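Local coordinates for natterin-like protein (Lethenteron camtschaticum, PDB 6IUL) that is a lamprey cytotoxic immune protein that probably recognises glycans through its jacalin-like lectin domain and forms membrane pores through its aerolysin-like module, at residues K76-W81 with I92-S97. Numbering follows the deposited sequence.
Sequences KSLSLW and IKFITS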
ATOM      1  N   LYS A  76     -27.210  -8.111  -0.025  1.00 28.45           N
ATOM      2  CA  LYS A  76     -27.599  -7.878  -1.399  1.00 29.47           C
ATOM      3  C   LYS A  76     -29.121  -7.798  -1.568  1.00 27.92           C
ATOM      4  O   LYS A  76     -29.664  -7.069  -2.419  1.00 29.45           O
ATOM      5  CB  LYS A  76     -26.986  -8.997  -2.262  1.00 33.77           C
ATOM      6  CG  LYS A  76     -27.581  -9.183  -3.630  1.00 39.73           C
ATOM      7  CD  LYS A  76     -26.744 -10.208  -4.404  1.00 41.71           C
ATOM      8  CE  LYS A  76     -26.992 -11.606  -3.889  1.00 40.37           C
ATOM      9  NZ  LYS A  76     -26.441 -12.604  -4.818  1.00 37.21           N
ATOM     10  N   SER A  77     -29.829  -8.580  -0.782  1.00 30.22           N
ATOM     11  CA  SER A  77     -31.302  -8.582  -0.839  1.00 28.81           C
ATOM     12  C   SER A  77     -31.853  -9.020   0.507  1.00 25.59           C
ATOM     13  O   SER A  77     -31.226  -9.753   1.232  1.00 26.18           O
ATOM     14  CB  SER A  77     -31.810  -9.504  -1.955  1.00 30.00           C
ATOM     15  OG  SER A  77     -31.485 -10.853  -1.688  1.00 27.63           O
ATOM     16  N   LEU A  78     -33.031  -8.537   0.820  1.00 26.73           N
ATOM     17  CA  LEU A  78     -33.734  -8.854   2.040  1.00 27.77           C
ATOM     18  C   LEU A  78     -35.226  -8.942   1.753  1.00 26.06           C
ATOM     19  O   LEU A  78     -35.762  -8.102   1.067  1.00 31.07           O
ATOM     20  CB  LEU A  78     -33.499  -7.749   3.051  1.00 28.37           C
ATOM     21  CG  LEU A  78     -34.375  -7.818   4.334  1.00 29.58           C
ATOM     22  CD1 LEU A  78     -33.809  -8.836   5.273  1.00 34.10           C
ATOM     23  CD2 LEU A  78     -34.420  -6.478   5.040  1.00 32.82           C
ATOM     24  N   SER A  79     -35.880  -9.944   2.303  1.00 25.30           N
ATOM     25  CA  SER A  79     -37.325 -10.053   2.272  1.00 27.33           C
ATOM     26  C   SER A  79     -37.866 -10.282   3.653  1.00 27.36           C
ATOM     27  O   SER A  79     -37.275 -10.987   4.452  1.00 25.59           O
ATOM     28  CB  SER A  79     -37.733 -11.234   1.401  1.00 29.21           C
ATOM     29  OG  SER A  79     -37.492 -10.911   0.048  1.00 30.87           O
ATOM     30  N   LEU A  80     -38.995  -9.666   3.929  1.00 28.85           N
ATOM     31  CA  LEU A  80     -39.721  -9.888   5.134  1.00 28.58           C
ATOM     32  C   LEU A  80     -41.142 -10.354   4.791  1.00 29.78           C
ATOM     33  O   LEU A  80     -41.705  -9.976   3.749  1.00 28.87           O
ATOM     34  CB  LEU A  80     -39.779  -8.607   5.935  1.00 28.38           C
ATOM     35  CG  LEU A  80     -38.420  -8.023   6.345  1.00 27.04           C
ATOM     36  CD1 LEU A  80     -38.633  -6.669   6.989  1.00 23.88           C
ATOM     37  CD2 LEU A  80     -37.690  -8.941   7.301  1.00 25.69           C
ATOM     38  N   TRP A  81     -41.700 -11.203   5.668  1.00 30.82           N
ATOM     39  CA  TRP A  81     -43.070 -11.712   5.557  1.00 30.79           C
ATOM     40  C   TRP A  81     -43.812 -11.481   6.860  1.00 31.87           C
ATOM     41  O   TRP A  81     -43.249 -11.580   7.972  1.00 28.20           O
ATOM     42  CB  TRP A  81     -43.068 -13.204   5.337  1.00 31.53           C
ATOM     43  CG  TRP A  81     -42.706 -13.704   4.011  1.00 28.41           C
ATOM     44  CD1 TRP A  81     -43.541 -14.154   3.061  1.00 30.60           C
ATOM     45  CD2 TRP A  81     -41.373 -13.918   3.515  1.00 28.84           C
ATOM     46  NE1 TRP A  81     -42.810 -14.606   1.959  1.00 29.86           N
ATOM     47  CE2 TRP A  81     -41.485 -14.483   2.231  1.00 27.50           C
ATOM     48  CE3 TRP A  81     -40.103 -13.656   4.028  1.00 28.79           C
ATOM     49  CZ2 TRP A  81     -40.400 -14.781   1.450  1.00 29.24           C
ATOM     50  CZ3 TRP A  81     -39.026 -13.962   3.276  1.00 30.59           C
ATOM     51  CH2 TRP A  81     -39.177 -14.539   1.975  1.00 31.09           C
ATOM     52  N   ILE A  92     -37.913 -13.763   8.041  1.00 28.25           N
ATOM     53  CA  ILE A  92     -36.836 -12.932   7.549  1.00 26.05           C
ATOM     54  C   ILE A  92     -35.954 -13.787   6.628  1.00 27.09           C
ATOM     55  O   ILE A  92     -35.545 -14.887   6.974  1.00 25.70           O
ATOM     56  CB  ILE A  92     -35.940 -12.486   8.712  1.00 26.53           C
ATOM     57  CG1 ILE A  92     -36.736 -11.658   9.710  1.00 27.54           C
ATOM     58  CG2 ILE A  92     -34.725 -11.704   8.201  1.00 27.23           C
ATOM     59  CD1 ILE A  92     -36.067 -11.535  11.065  1.00 28.22           C
ATOM     60  N   LYS A  93     -35.661 -13.272   5.446  1.00 26.47           N
ATOM     61  CA  LYS A  93     -34.679 -13.862   4.592  1.00 28.54           C
ATOM     62  C   LYS A  93     -33.724 -12.804   4.026  1.00 25.27           C
ATOM     63  O   LYS A  93     -34.164 -11.796   3.503  1.00 25.51           O
ATOM     64  CB  LYS A  93     -35.379 -14.562   3.438  1.00 32.09           C
ATOM     65  CG  LYS A  93     -34.409 -15.206   2.461  1.00 35.52           C
ATOM     66  CD  LYS A  93     -35.152 -16.039   1.435  1.00 46.20           C
ATOM     67  CE  LYS A  93     -34.180 -16.648   0.442  1.00 53.27           C
ATOM     68  NZ  LYS A  93     -34.943 -17.401  -0.596  1.00 68.55           N
ATOM     69  N   PHE A  94     -32.417 -13.081   4.070  1.00 23.57           N
ATOM     70  CA  PHE A  94     -31.498 -12.265   3.291  1.00 25.93           C
ATOM     71  C   PHE A  94     -30.437 -13.074   2.619  1.00 25.00           C
ATOM     72  O   PHE A  94     -30.163 -14.177   3.016  1.00 24.24           O
ATOM     73  CB  PHE A  94     -30.887 -11.117   4.125  1.00 25.13           C
ATOM     74  CG  PHE A  94     -30.087 -11.576   5.331  1.00 25.05           C
ATOM     75  CD1 PHE A  94     -28.783 -12.008   5.167  1.00 27.02           C
ATOM     76  CD2 PHE A  94     -30.582 -11.438   6.610  1.00 23.46           C
ATOM     77  CE1 PHE A  94     -27.982 -12.352   6.269  1.00 25.85           C
ATOM     78  CE2 PHE A  94     -29.811 -11.801   7.724  1.00 25.29           C
ATOM     79  CZ  PHE A  94     -28.496 -12.272   7.559  1.00 24.29           C
ATOM     80  N   ILE A  95     -29.867 -12.481   1.575  1.00 26.34           N
ATOM     81  CA  ILE A  95     -28.758 -13.052   0.863  1.00 28.83           C
ATOM     82  C   ILE A  95     -27.658 -12.006   0.845  1.00 26.23           C
ATOM     83  O   ILE A  95     -27.921 -10.821   0.572  1.00 27.59           O
ATOM     84  CB  ILE A  95     -29.163 -13.428  -0.585  1.00 33.51           C
ATOM     85  CG1 ILE A  95     -30.272 -14.486  -0.565  1.00 35.88           C
ATOM     86  CG2 ILE A  95     -27.943 -14.045  -1.309  1.00 35.10           C
ATOM     87  CD1 ILE A  95     -30.951 -14.696  -1.891  1.00 40.46           C
ATOM     88  N   THR A  96     -26.440 -12.424   1.128  1.00 24.91           N
ATOM     89  CA  THR A  96     -25.328 -11.485   1.202  1.00 27.82           C
ATOM     90  C   THR A  96     -24.598 -11.311  -0.106  1.00 28.86           C
ATOM     91  O   THR A  96     -24.868 -12.018  -1.100  1.00 26.04           O
ATOM     92  CB  THR A  96     -24.300 -11.885   2.248  1.00 28.05           C
ATOM     93  OG1 THR A  96     -23.540 -12.992   1.758  1.00 29.74           O
ATOM     94  CG2 THR A  96     -25.027 -12.273   3.558  1.00 31.19           C
ATOM     95  N   SER A  97     -23.662 -10.356  -0.090  1.00 29.57           N
ATOM     96  CA  SER A  97     -22.816 -10.060  -1.240  1.00 30.37           C
ATOM     97  C   SER A  97     -21.919 -11.227  -1.599  1.00 33.99           C
ATOM     98  O   SER A  97     -21.420 -11.268  -2.717  1.00 34.84           O
ATOM     99  CB  SER A  97     -21.953  -8.805  -0.953  1.00 30.76           C
ATOM    100  OG  SER A  97     -21.203  -8.996   0.211  1.00 29.42           O
TER
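The carbonyl oxygen of I95 is gripped by two consecutive backbone amides, K76 N at 2.9 Å and S77 N at 3.2 Å, both lying in its carbonyl plane. Two residues thus face one, the mark of a classic beta bulge, where the chain turns a corner at K76. Beyond it the pairing with strand 92-96 is regular and antiparallel. S77 O receives I95 N, and the next hydrogen-bonded pair, S79 with K93, is tied both ways, with S79 N to K93 O the shorter bond at 2.8 Å and nearly straight at 170°.

On the face carrying S77, S79, K93 and I95, the contacts are mixed: an alkyl chain, a hydroxyl and a ring edge each meet aliphatic carbon. The bulged K76 directs its side chain across I95, CE reaching I95 CG2 at 3.7 Å beside T96 O; the chain is extended except at chi3 (74°), which sets CE against the isoleucine methyl. S77 OG sits against I95 CB at 3.6 Å. Near the other end, W81 lies alongside K93, its CZ3 edge meeting K93 CB in the ring plane at 3.7 Å, while the extended K93 chain continues to a cation-pi contact with F103.

The reverse face is hydrophobic. L80 and I92 run side by side, CD2 to CG1 at 3.8 Å, and L78 CD1 packs on F94 CB at 3.9 Å. With chi1 at 60°, the F94 ring leans away from strand 77-81 and joins F67, F69 and F102.

Strands 75-82 and 89-96 are the central hairpin of a four-stranded antiparallel sheet in the jacalin-like domain, flanked by 114-117, where E114 accepts S79 OG, and by 101-105. The leucine-isoleucine face also packs on F140 of strand 135-155, which belongs to another sheet.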